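Local coordinates for protein member of s1p family of ribosomal proteins (Pyrococcus furiosus, PDB 5YH1) that binds manganese in its DHH domain and probably acts as an exonuclease on nucleic acids, at residues A[158-169]-A[181-192]; A[193-201]-A[225-236]. All coordinates share one frame; numbering follows the deposited sequence.

Contact 1: residues A[158-169]-A[181-192]; sequences IVVIDHHDPRDW and VDVHVNPHHVKR. With MN (manganese (II) ion), chain F.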
loop_
_atom_site.group_PDB
_atom_site.type_symbol
_atom_site.label_atom_id
_atom_site.label_comp_id
_atom_site.label_asym_id
_atom_site.label_seq_id
_atom_site.Cartn_x
_atom_site.Cartn_y
_atom_site.Cartn_z
ATOM N N ILE A 158 -4.802 8.809 -27.133
ATOM C CA ILE A 158 -3.631 8.955 -26.297
ATOM C C ILE A 158 -2.746 10.081 -26.833
ATOM O O ILE A 158 -2.364 10.074 -28.008
ATOM C CB ILE A 158 -2.814 7.640 -26.251
ATOM C CG1 ILE A 158 -3.672 6.469 -25.748
ATOM C CG2 ILE A 158 -1.594 7.798 -25.358
ATOM C CD1 ILE A 158 -3.049 5.107 -25.988
ATOM N N VAL A 159 -2.443 11.043 -25.965
ATOM C CA VAL A 159 -1.470 12.104 -26.239
ATOM C C VAL A 159 -0.220 11.862 -25.390
ATOM O O VAL A 159 -0.318 11.633 -24.180
ATOM C CB VAL A 159 -2.061 13.489 -25.905
ATOM C CG1 VAL A 159 -1.006 14.595 -26.023
ATOM C CG2 VAL A 159 -3.262 13.778 -26.803
ATOM N N VAL A 160 0.948 11.894 -26.027
ATOM C CA VAL A 160 2.217 11.798 -25.319
ATOM C C VAL A 160 3.046 13.070 -25.491
ATOM O O VAL A 160 3.264 13.528 -26.624
ATOM C CB VAL A 160 3.061 10.618 -25.815
ATOM C CG1 VAL A 160 4.353 10.533 -25.001
ATOM C CG2 VAL A 160 2.272 9.311 -25.739
ATOM N N ILE A 161 3.498 13.623 -24.363
ATOM C CA ILE A 161 4.419 14.765 -24.320
ATOM C C ILE A 161 5.635 14.340 -23.483
ATOM O O ILE A 161 5.576 14.299 -22.254
ATOM C CB ILE A 161 3.762 16.007 -23.688
ATOM C CG1 ILE A 161 2.507 16.412 -24.469
ATOM C CG2 ILE A 161 4.747 17.167 -23.648
ATOM C CD1 ILE A 161 1.611 17.385 -23.738
ATOM N N ASP A 162 6.729 14.003 -24.151
ATOM C CA ASP A 162 7.883 13.419 -23.496
ATOM C C ASP A 162 9.168 13.888 -24.194
ATOM O O ASP A 162 9.119 14.452 -25.289
ATOM C CB ASP A 162 7.739 11.890 -23.527
ATOM C CG ASP A 162 8.672 11.177 -22.571
ATOM O OD1 ASP A 162 9.343 11.851 -21.747
ATOM O OD2 ASP A 162 8.736 9.919 -22.653
ATOM N N HIS A 163 10.314 13.675 -23.552
ATOM C CA HIS A 163 11.615 14.061 -24.129
ATOM C C HIS A 163 12.696 12.995 -23.954
ATOM O O HIS A 163 13.892 13.285 -24.112
ATOM C CB HIS A 163 12.085 15.403 -23.544
ATOM C CG HIS A 163 12.364 15.355 -22.079
ATOM N ND1 HIS A 163 13.597 15.661 -21.543
ATOM C CD2 HIS A 163 11.575 15.015 -21.034
ATOM C CE1 HIS A 163 13.547 15.527 -20.230
ATOM N NE2 HIS A 163 12.331 15.138 -19.900
ATOM N N HIS A 164 12.272 11.765 -23.655
ATOM C CA HIS A 164 13.160 10.608 -23.648
ATOM C C HIS A 164 13.223 10.015 -25.042
ATOM O O HIS A 164 12.282 10.158 -25.833
ATOM C CB HIS A 164 12.682 9.568 -22.630
ATOM C CG HIS A 164 12.675 10.086 -21.228
ATOM N ND1 HIS A 164 11.633 10.832 -20.718
ATOM C CD2 HIS A 164 13.608 10.018 -20.250
ATOM C CE1 HIS A 164 11.919 11.185 -19.476
ATOM N NE2 HIS A 164 13.111 10.705 -19.170
ATOM N N ASP A 165 14.333 9.347 -25.330
ATOM C CA ASP A 165 14.583 8.759 -26.644
ATOM C C ASP A 165 13.660 7.558 -26.896
ATOM O O ASP A 165 13.707 6.582 -26.156
ATOM C CB ASP A 165 16.058 8.331 -26.741
ATOM C CG ASP A 165 16.431 7.757 -28.112
ATOM O OD1 ASP A 165 15.653 7.872 -29.089
ATOM O OD2 ASP A 165 17.526 7.175 -28.202
ATOM N N PRO A 166 12.819 7.626 -27.944
ATOM C CA PRO A 166 12.008 6.446 -28.272
ATOM C C PRO A 166 12.835 5.225 -28.678
ATOM O O PRO A 166 12.338 4.110 -28.605
ATOM C CB PRO A 166 11.129 6.926 -29.433
ATOM C CG PRO A 166 11.101 8.418 -29.305
ATOM C CD PRO A 166 12.443 8.794 -28.759
ATOM N N ARG A 167 14.077 5.452 -29.111
ATOM C CA ARG A 167 15.047 4.394 -29.438
ATOM C C ARG A 167 14.738 3.587 -30.704
ATOM O O ARG A 167 15.548 3.589 -31.627
ATOM C CB ARG A 167 15.276 3.437 -28.261
ATOM C CG ARG A 167 16.138 4.006 -27.148
ATOM C CD ARG A 167 16.575 2.906 -26.196
ATOM N NE ARG A 167 17.402 3.431 -25.117
ATOM N N ASP A 168 13.601 2.889 -30.740
ATOM C CA ASP A 168 13.284 1.979 -31.851
ATOM C C ASP A 168 12.673 2.737 -33.024
ATOM O O ASP A 168 11.453 2.826 -33.157
ATOM C CB ASP A 168 12.329 0.871 -31.383
ATOM C CG ASP A 168 12.969 -0.069 -30.379
ATOM O OD1 ASP A 168 14.125 -0.470 -30.603
ATOM O OD2 ASP A 168 12.325 -0.427 -29.366
ATOM N N TRP A 169 13.523 3.286 -33.879
ATOM C CA TRP A 169 13.049 4.084 -35.007
ATOM C C TRP A 169 12.659 3.194 -36.182
ATOM O O TRP A 169 13.369 2.254 -36.513
ATOM C CB TRP A 169 14.109 5.118 -35.412
ATOM C CG TRP A 169 14.351 6.093 -34.307
ATOM C CD1 TRP A 169 15.322 6.023 -33.357
ATOM C CD2 TRP A 169 13.566 7.245 -33.998
ATOM N NE1 TRP A 169 15.204 7.076 -32.481
ATOM C CE2 TRP A 169 14.133 7.844 -32.857
ATOM C CE3 TRP A 169 12.440 7.832 -34.578
ATOM C CZ2 TRP A 169 13.619 9.011 -32.286
ATOM C CZ3 TRP A 169 11.928 8.987 -34.017
ATOM C CH2 TRP A 169 12.521 9.567 -32.876
ATOM N N VAL A 181 0.015 5.471 -30.366
ATOM C CA VAL A 181 -0.509 6.725 -29.819
ATOM C C VAL A 181 -0.910 7.683 -30.935
ATOM O O VAL A 181 -0.402 7.590 -32.047
ATOM C CB VAL A 181 0.496 7.412 -28.865
ATOM C CG1 VAL A 181 0.886 6.470 -27.727
ATOM C CG2 VAL A 181 1.731 7.905 -29.604
ATOM N N ASP A 182 -1.800 8.615 -30.612
ATOM C CA ASP A 182 -2.416 9.496 -31.601
ATOM C C ASP A 182 -1.606 10.759 -31.901
ATOM O O ASP A 182 -1.635 11.268 -33.021
ATOM C CB ASP A 182 -3.827 9.863 -31.140
ATOM C CG ASP A 182 -4.739 8.638 -31.052
ATOM O OD1 ASP A 182 -5.394 8.351 -32.064
ATOM O OD2 ASP A 182 -4.749 7.931 -30.015
ATOM N N VAL A 183 -0.922 11.292 -30.899
ATOM C CA VAL A 183 0.065 12.344 -31.140
ATOM C C VAL A 183 1.173 12.250 -30.100
ATOM O O VAL A 183 0.908 12.092 -28.897
ATOM C CB VAL A 183 -0.550 13.756 -31.164
ATOM C CG1 VAL A 183 -1.116 14.141 -29.810
ATOM C CG2 VAL A 183 0.487 14.783 -31.617
ATOM N N HIS A 184 2.411 12.322 -30.585
ATOM C CA HIS A 184 3.590 12.213 -29.754
ATOM C C HIS A 184 4.439 13.475 -29.941
ATOM O O HIS A 184 5.012 13.690 -31.008
ATOM C CB HIS A 184 4.341 10.943 -30.131
ATOM C CG HIS A 184 5.484 10.616 -29.225
ATOM N ND1 HIS A 184 6.304 9.531 -29.438
ATOM C CD2 HIS A 184 5.971 11.247 -28.133
ATOM C CE1 HIS A 184 7.234 9.491 -28.500
ATOM N NE2 HIS A 184 7.058 10.527 -27.701
ATOM N N VAL A 185 4.458 14.328 -28.914
ATOM C CA VAL A 185 5.278 15.536 -28.892
ATOM C C VAL A 185 6.583 15.188 -28.189
ATOM O O VAL A 185 6.599 14.909 -26.982
ATOM C CB VAL A 185 4.576 16.685 -28.145
ATOM C CG1 VAL A 185 5.475 17.912 -28.074
ATOM C CG2 VAL A 185 3.252 17.035 -28.817
ATOM N N ASN A 186 7.670 15.182 -28.953
ATOM C CA ASN A 186 8.979 14.776 -28.449
ATOM C C ASN A 186 10.092 15.368 -29.338
ATOM O O ASN A 186 10.101 15.144 -30.557
ATOM C CB ASN A 186 9.059 13.249 -28.398
ATOM C CG ASN A 186 10.310 12.732 -27.699
ATOM O OD1 ASN A 186 11.379 13.331 -27.776
ATOM N ND2 ASN A 186 10.178 11.592 -27.024
ATOM N N PRO A 187 11.027 16.127 -28.736
ATOM C CA PRO A 187 12.114 16.750 -29.507
ATOM C C PRO A 187 12.982 15.766 -30.303
ATOM O O PRO A 187 13.563 16.149 -31.319
ATOM C CB PRO A 187 12.959 17.444 -28.427
ATOM C CG PRO A 187 12.606 16.743 -27.148
ATOM C CD PRO A 187 11.154 16.423 -27.297
ATOM N N HIS A 188 13.072 14.519 -29.843
ATOM C CA HIS A 188 13.880 13.501 -30.516
ATOM C C HIS A 188 13.424 13.200 -31.954
ATOM O O HIS A 188 14.197 12.682 -32.731
ATOM C CB HIS A 188 13.883 12.198 -29.710
ATOM C CG HIS A 188 14.677 12.266 -28.442
ATOM N ND1 HIS A 188 15.995 11.868 -28.370
ATOM C CD2 HIS A 188 14.337 12.659 -27.189
ATOM C CE1 HIS A 188 16.438 12.021 -27.135
ATOM N NE2 HIS A 188 15.451 12.502 -26.398
ATOM N N HIS A 189 12.170 13.490 -32.285
ATOM C CA HIS A 189 11.653 13.281 -33.637
ATOM C C HIS A 189 12.266 14.255 -34.636
ATOM O O HIS A 189 12.483 13.902 -35.787
ATOM C CB HIS A 189 10.131 13.452 -33.690
ATOM C CG HIS A 189 9.372 12.299 -33.117
ATOM N ND1 HIS A 189 8.750 12.362 -31.894
ATOM C CD2 HIS A 189 9.132 11.058 -33.601
ATOM C CE1 HIS A 189 8.160 11.204 -31.644
ATOM N NE2 HIS A 189 8.378 10.397 -32.664
ATOM N N VAL A 190 12.510 15.485 -34.194
ATOM C CA VAL A 190 13.013 16.531 -35.075
ATOM C C VAL A 190 14.501 16.799 -34.884
ATOM O O VAL A 190 15.110 17.455 -35.712
ATOM C CB VAL A 190 12.210 17.839 -34.908
ATOM C CG1 VAL A 190 10.736 17.571 -35.177
ATOM C CG2 VAL A 190 12.410 18.448 -33.524
ATOM N N LYS A 191 15.071 16.289 -33.797
ATOM C CA LYS A 191 16.488 16.449 -33.497
ATOM C C LYS A 191 16.900 15.363 -32.522
ATOM O O LYS A 191 16.706 15.497 -31.316
ATOM C CB LYS A 191 16.746 17.834 -32.889
ATOM C CG LYS A 191 18.211 18.240 -32.818
ATOM C CD LYS A 191 18.395 19.424 -31.876
ATOM C CE LYS A 191 19.401 20.445 -32.379
ATOM N NZ LYS A 191 20.717 19.819 -32.675
ATOM N N ARG A 192 17.466 14.282 -33.045
ATOM C CA ARG A 192 17.858 13.149 -32.213
ATOM C C ARG A 192 18.789 13.592 -31.102
ATOM O O ARG A 192 19.687 14.386 -31.327
ATOM C CB ARG A 192 18.577 12.086 -33.042
ATOM C CG ARG A 192 17.730 11.433 -34.117
ATOM C CD ARG A 192 16.932 10.242 -33.604
ATOM N NE ARG A 192 16.505 9.424 -34.736
ATOM C CZ ARG A 192 15.520 9.742 -35.577
ATOM N NH1 ARG A 192 14.809 10.862 -35.423
ATOM N NH2 ARG A 192 15.231 8.921 -36.583
HETATM MN MN MN F . 12.011 15.050 -17.531
HETATM O O HOH W 1 11.773 14.447 -15.463
HETATM O O HOH W 2 13.535 13.432 -17.415
#
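Val160 packs on His184 and Val181, and Trp169 on Arg192 and His189, where two neighbouring parallel strands of the DHH domain's five-stranded sheet, 158-161 and 183-185, lie side by side, the first of which runs on into the Asp162-His163-His164 sequence that names the DHH family. Val160 N donates to Val183 O and Val160 O receives Val185 N at 2.7 Å, both nearly linear. Its two methyls divide the work: CG1, anti to the backbone N (chi1 -178°), packs on His184 CD2 at 3.6 Å, while CG2 meets Val181 CG1. His184 in turn is fixed through ND1 by Asp178.

Beyond the strands, Trp169 loses the most surface. The guanidinium of Arg192 lies flat over the centre of its six-membered ring, CZ 3.5 Å from the ring centroid and the planes only 5° apart, a stacked cation-pi pair; Glu172 O holds Arg192 NH2. The indole also turns an edge to the face of His189, with CZ3 3.5 Å from His189 CD2. A leucine in place of Trp169 would probably leave the Arg192 guanidinium without its aromatic platform and the His189 face without its edge-on neighbour.

Between these two clusters, His188 has its ring under the CA of Asp165, which sits over the ring centre in a CH-pi contact, and its NE2 gives a weak bond to His163 O. His163 itself binds the manganese ion through NE2 at 2.4 Å, alongside Asp67, Asp137 and Asp229. The loop carrying it is tied down by Asn186, whose ND2 donates in its amide plane to His164 O at 2.8 Å, while OD1 accepts His188 N in an Asx turn.

Contact 2: residues A[193-201]-A[225-236]; sequences GYYELTAGM and AGTGDRSKAPEF. With MN (manganese (II) ion), chain F.
Tyr195 brings its hydroxyl beside the carboxylate of Asp229 at the manganese site of the DHH domain, where the turn leading into helix 199-210 meets the end of helix 221-229, closed by a Schellman motif at Arg230, and the start of helix 234-245.

Metal and water come first. Asp229 OD2 binds the manganese ion at 2.2 Å, in a site completed by Asp67, Asp137, His163 and two waters. Tyr195 does not touch the metal; its OH hydrogen-bonds to one of the metal-bound waters at 2.7 Å and to a second water that donates to Asp229 O, so the phenol is linked to both the inner shell and the helix end. Thr198, the N-cap of helix 199-210, lays CG2 against Asp229 CB at 3.8 Å, while its OG1 is hydrogen-bonded to Asp67.

Two direct hydrogen bonds join the segments farther from the ion. Tyr194 OH donates to Glu235 OE2, modelled very short at 2.4 Å, so the exact length is doubtful, the carboxylate meeting the ring at its edge with the planes 59° apart; Ser31 holds the other oxygen, OE1. Ser231 OG, anti to its own backbone N (chi1 172°), reaches Glu196 O at 2.6 Å and also accepts Ala233 N, which makes an ST turn.

Apolar contacts fill in around these bonds. Glu196 CG touches Ala233 CB at 3.5 Å and also covers one face of the Tyr194 ring, toward its rim. The helices approach closely where Gly200 CA meets Ala225 CB at 3.6 Å. Met201, present as selenomethionine and bent at its last torsion (chi3 -147°), brings its CE methyl to 3.3 Å from Gly226 CA.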
loop_
_atom_site.group_PDB
_atom_site.type_symbol
_atom_site.label_atom_id
_atom_site.label_comp_id
_atom_site.label_asym_id
_atom_site.label_seq_id
_atom_site.Cartn_x
_atom_site.Cartn_y
_atom_site.Cartn_z
ATOM N N GLY A 193 18.584 13.049 -29.909
ATOM C CA GLY A 193 19.447 13.329 -28.773
ATOM C C GLY A 193 19.131 14.597 -28.003
ATOM O O GLY A 193 19.752 14.849 -26.983
ATOM N N TYR A 194 18.157 15.391 -28.445
ATOM C CA TYR A 194 17.876 16.676 -27.790
ATOM C C TYR A 194 16.982 16.543 -26.540
ATOM O O TYR A 194 15.912 17.159 -26.437
ATOM C CB TYR A 194 17.288 17.668 -28.794
ATOM C CG TYR A 194 17.535 19.125 -28.453
ATOM C CD1 TYR A 194 18.824 19.663 -28.491
ATOM C CD2 TYR A 194 16.486 19.971 -28.115
ATOM C CE1 TYR A 194 19.059 21.003 -28.199
ATOM C CE2 TYR A 194 16.709 21.311 -27.824
ATOM C CZ TYR A 194 18.001 21.824 -27.873
ATOM O OH TYR A 194 18.226 23.152 -27.581
ATOM N N TYR A 195 17.470 15.759 -25.584
ATOM C CA TYR A 195 16.828 15.541 -24.282
ATOM C C TYR A 195 16.643 16.823 -23.480
ATOM O O TYR A 195 15.763 16.905 -22.627
ATOM C CB TYR A 195 17.694 14.566 -23.468
ATOM C CG TYR A 195 17.267 14.360 -22.025
ATOM C CD1 TYR A 195 16.289 13.424 -21.694
ATOM C CD2 TYR A 195 17.849 15.094 -20.986
ATOM C CE1 TYR A 195 15.897 13.223 -20.375
ATOM C CE2 TYR A 195 17.457 14.905 -19.664
ATOM C CZ TYR A 195 16.487 13.959 -19.363
ATOM O OH TYR A 195 16.087 13.750 -18.062
ATOM N N GLU A 196 17.478 17.822 -23.746
ATOM C CA GLU A 196 17.538 19.008 -22.908
ATOM C C GLU A 196 16.337 19.940 -23.059
ATOM O O GLU A 196 16.172 20.857 -22.270
ATOM C CB GLU A 196 18.847 19.768 -23.138
ATOM C CG GLU A 196 19.128 20.135 -24.589
ATOM C CD GLU A 196 20.100 19.169 -25.262
ATOM O OE1 GLU A 196 21.145 19.652 -25.751
ATOM O OE2 GLU A 196 19.827 17.941 -25.293
ATOM N N LEU A 197 15.499 19.711 -24.062
ATOM C CA LEU A 197 14.182 20.359 -24.105
ATOM C C LEU A 197 13.203 19.459 -23.341
ATOM O O LEU A 197 12.719 18.445 -23.868
ATOM C CB LEU A 197 13.729 20.581 -25.549
ATOM C CG LEU A 197 12.466 21.410 -25.758
ATOM C CD1 LEU A 197 12.633 22.837 -25.266
ATOM C CD2 LEU A 197 12.092 21.385 -27.226
ATOM N N THR A 198 12.919 19.839 -22.096
ATOM C CA THR A 198 12.291 18.931 -21.132
ATOM C C THR A 198 10.766 18.974 -21.161
ATOM O O THR A 198 10.158 19.861 -21.769
ATOM C CB THR A 198 12.776 19.241 -19.698
ATOM O OG1 THR A 198 12.161 20.440 -19.216
ATOM C CG2 THR A 198 14.285 19.401 -19.675
ATOM N N ALA A 199 10.145 18.028 -20.466
ATOM C CA ALA A 199 8.684 17.872 -20.520
ATOM C C ALA A 199 7.957 19.108 -20.032
ATOM O O ALA A 199 6.929 19.482 -20.587
ATOM C CB ALA A 199 8.247 16.652 -19.723
ATOM N N GLY A 200 8.491 19.744 -18.993
ATOM C CA GLY A 200 7.887 20.961 -18.450
ATOM C C GLY A 200 7.951 22.138 -19.410
ATOM O O GLY A 200 7.076 23.003 -19.403
HETATM N N MSE A 201 8.998 22.180 -20.225
HETATM C CA MSE A 201 9.114 23.187 -21.277
HETATM C C MSE A 201 8.060 22.891 -22.311
HETATM O O MSE A 201 7.205 23.728 -22.602
HETATM C CB MSE A 201 10.512 23.179 -21.902
HETATM C CG MSE A 201 11.554 23.744 -20.942
HETATM SE SE MSE A 201 13.402 23.395 -21.549
HETATM C CE MSE A 201 14.143 23.212 -19.736
ATOM N N ALA A 225 11.203 23.461 -14.249
ATOM C CA ALA A 225 11.339 22.132 -14.855
ATOM C C ALA A 225 12.755 21.867 -15.337
ATOM O O ALA A 225 13.328 20.809 -15.043
ATOM C CB ALA A 225 10.355 21.983 -16.000
ATOM N N GLY A 226 13.325 22.840 -16.057
ATOM C CA GLY A 226 14.706 22.740 -16.549
ATOM C C GLY A 226 15.742 22.652 -15.446
ATOM O O GLY A 226 16.755 21.972 -15.589
ATOM N N THR A 227 15.486 23.343 -14.337
ATOM C CA THR A 227 16.350 23.239 -13.164
ATOM C C THR A 227 16.284 21.823 -12.607
ATOM O O THR A 227 17.313 21.197 -12.365
ATOM C CB THR A 227 15.961 24.269 -12.086
ATOM O OG1 THR A 227 16.042 25.586 -12.647
ATOM C CG2 THR A 227 16.877 24.166 -10.882
ATOM N N GLY A 228 15.074 21.301 -12.449
ATOM C CA GLY A 228 14.894 19.925 -11.976
ATOM C C GLY A 228 15.652 18.898 -12.794
ATOM O O GLY A 228 16.343 18.049 -12.240
ATOM N N ASP A 229 15.529 18.989 -14.117
ATOM C CA ASP A 229 16.184 18.054 -15.039
ATOM C C ASP A 229 17.601 18.459 -15.451
ATOM O O ASP A 229 18.228 17.753 -16.242
ATOM C CB ASP A 229 15.335 17.877 -16.310
ATOM C CG ASP A 229 14.371 16.700 -16.229
ATOM O OD1 ASP A 229 14.187 16.099 -15.140
ATOM O OD2 ASP A 229 13.775 16.389 -17.276
ATOM N N ARG A 230 18.102 19.580 -14.927
ATOM C CA ARG A 230 19.473 20.038 -15.198
ATOM C C ARG A 230 19.739 20.226 -16.691
ATOM O O ARG A 230 20.752 19.788 -17.216
ATOM C CB ARG A 230 20.494 19.077 -14.592
ATOM C CG ARG A 230 20.403 18.965 -13.081
ATOM C CD ARG A 230 21.086 17.707 -12.576
ATOM N NE ARG A 230 21.108 17.696 -11.113
ATOM C CZ ARG A 230 22.187 17.518 -10.347
ATOM N NH1 ARG A 230 23.392 17.295 -10.871
ATOM N NH2 ARG A 230 22.051 17.550 -9.026
ATOM N N SER A 231 18.812 20.886 -17.359
ATOM C CA SER A 231 18.948 21.204 -18.772
ATOM C C SER A 231 20.014 22.281 -18.979
ATOM O O SER A 231 20.067 23.257 -18.226
ATOM C CB SER A 231 17.609 21.704 -19.320
ATOM O OG SER A 231 17.735 22.198 -20.639
ATOM N N LYS A 232 20.846 22.086 -19.999
ATOM C CA LYS A 232 21.774 23.117 -20.477
ATOM C C LYS A 232 21.374 23.597 -21.882
ATOM O O LYS A 232 22.237 23.981 -22.671
ATOM C CB LYS A 232 23.213 22.574 -20.531
ATOM C CG LYS A 232 23.701 21.816 -19.303
ATOM C CD LYS A 232 23.676 22.685 -18.059
ATOM C CE LYS A 232 24.181 21.900 -16.856
ATOM N NZ LYS A 232 23.490 22.316 -15.604
ATOM N N ALA A 233 20.080 23.564 -22.201
ATOM C CA ALA A 233 19.605 23.959 -23.529
ATOM C C ALA A 233 19.584 25.480 -23.684
ATOM O O ALA A 233 19.243 26.184 -22.747
ATOM C CB ALA A 233 18.206 23.416 -23.780
ATOM N N PRO A 234 19.899 25.988 -24.885
ATOM C CA PRO A 234 19.708 27.411 -25.171
ATOM C C PRO A 234 18.295 27.906 -24.854
ATOM O O PRO A 234 18.127 29.037 -24.414
ATOM C CB PRO A 234 19.986 27.501 -26.671
ATOM C CG PRO A 234 20.981 26.430 -26.908
ATOM C CD PRO A 234 20.580 25.300 -25.992
ATOM N N GLU A 235 17.292 27.053 -25.066
ATOM C CA GLU A 235 15.919 27.376 -24.677
ATOM C C GLU A 235 15.802 27.637 -23.177
ATOM O O GLU A 235 15.046 28.512 -22.762
ATOM C CB GLU A 235 14.950 26.245 -25.063
ATOM C CG GLU A 235 14.741 26.064 -26.564
ATOM C CD GLU A 235 15.690 25.083 -27.214
ATOM O OE1 GLU A 235 15.388 24.663 -28.342
ATOM O OE2 GLU A 235 16.724 24.719 -26.633
ATOM N N PHE A 236 16.547 26.876 -22.375
ATOM C CA PHE A 236 16.450 26.957 -20.911
ATOM C C PHE A 236 16.916 28.337 -20.448
ATOM O O PHE A 236 16.265 28.990 -19.625
ATOM C CB PHE A 236 17.266 25.830 -20.253
ATOM C CG PHE A 236 17.441 25.963 -18.759
ATOM C CD1 PHE A 236 16.346 25.947 -17.905
ATOM C CD2 PHE A 236 18.715 26.054 -18.203
ATOM C CE1 PHE A 236 16.507 26.046 -16.532
ATOM C CE2 PHE A 236 18.888 26.152 -16.820
ATOM C CZ PHE A 236 17.778 26.152 -15.984
HETATM MN MN MN F . 12.011 15.050 -17.531
HETATM O O HOH W 3 17.806 14.812 -16.379
HETATM O O HOH W 2 13.535 13.432 -17.415
HETATM O O HOH W 1 11.773 14.447 -15.463
#

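How the contacts relate
Both contacts are largely buried, and they follow one another along the chain, contact 2 opening directly after contact 1 closes. They converge on the same manganese ion, contact 1 supplying a histidine and contact 2 an aspartate. A probable hydrogen bond from His163 ND1 to Tyr195 O, 2.7 Å long, also joins them directly, which would hold the ring of the metal-binding histidine in its rotation. Their chemistry differs with their place. Contact 1 belongs to the edge of the parallel sheet and combines regular backbone pairing with a more exposed aromatic-arginine stack; contact 2 joins helix ends through side-chain hydroxyls, waters and close glycine-alanine packing.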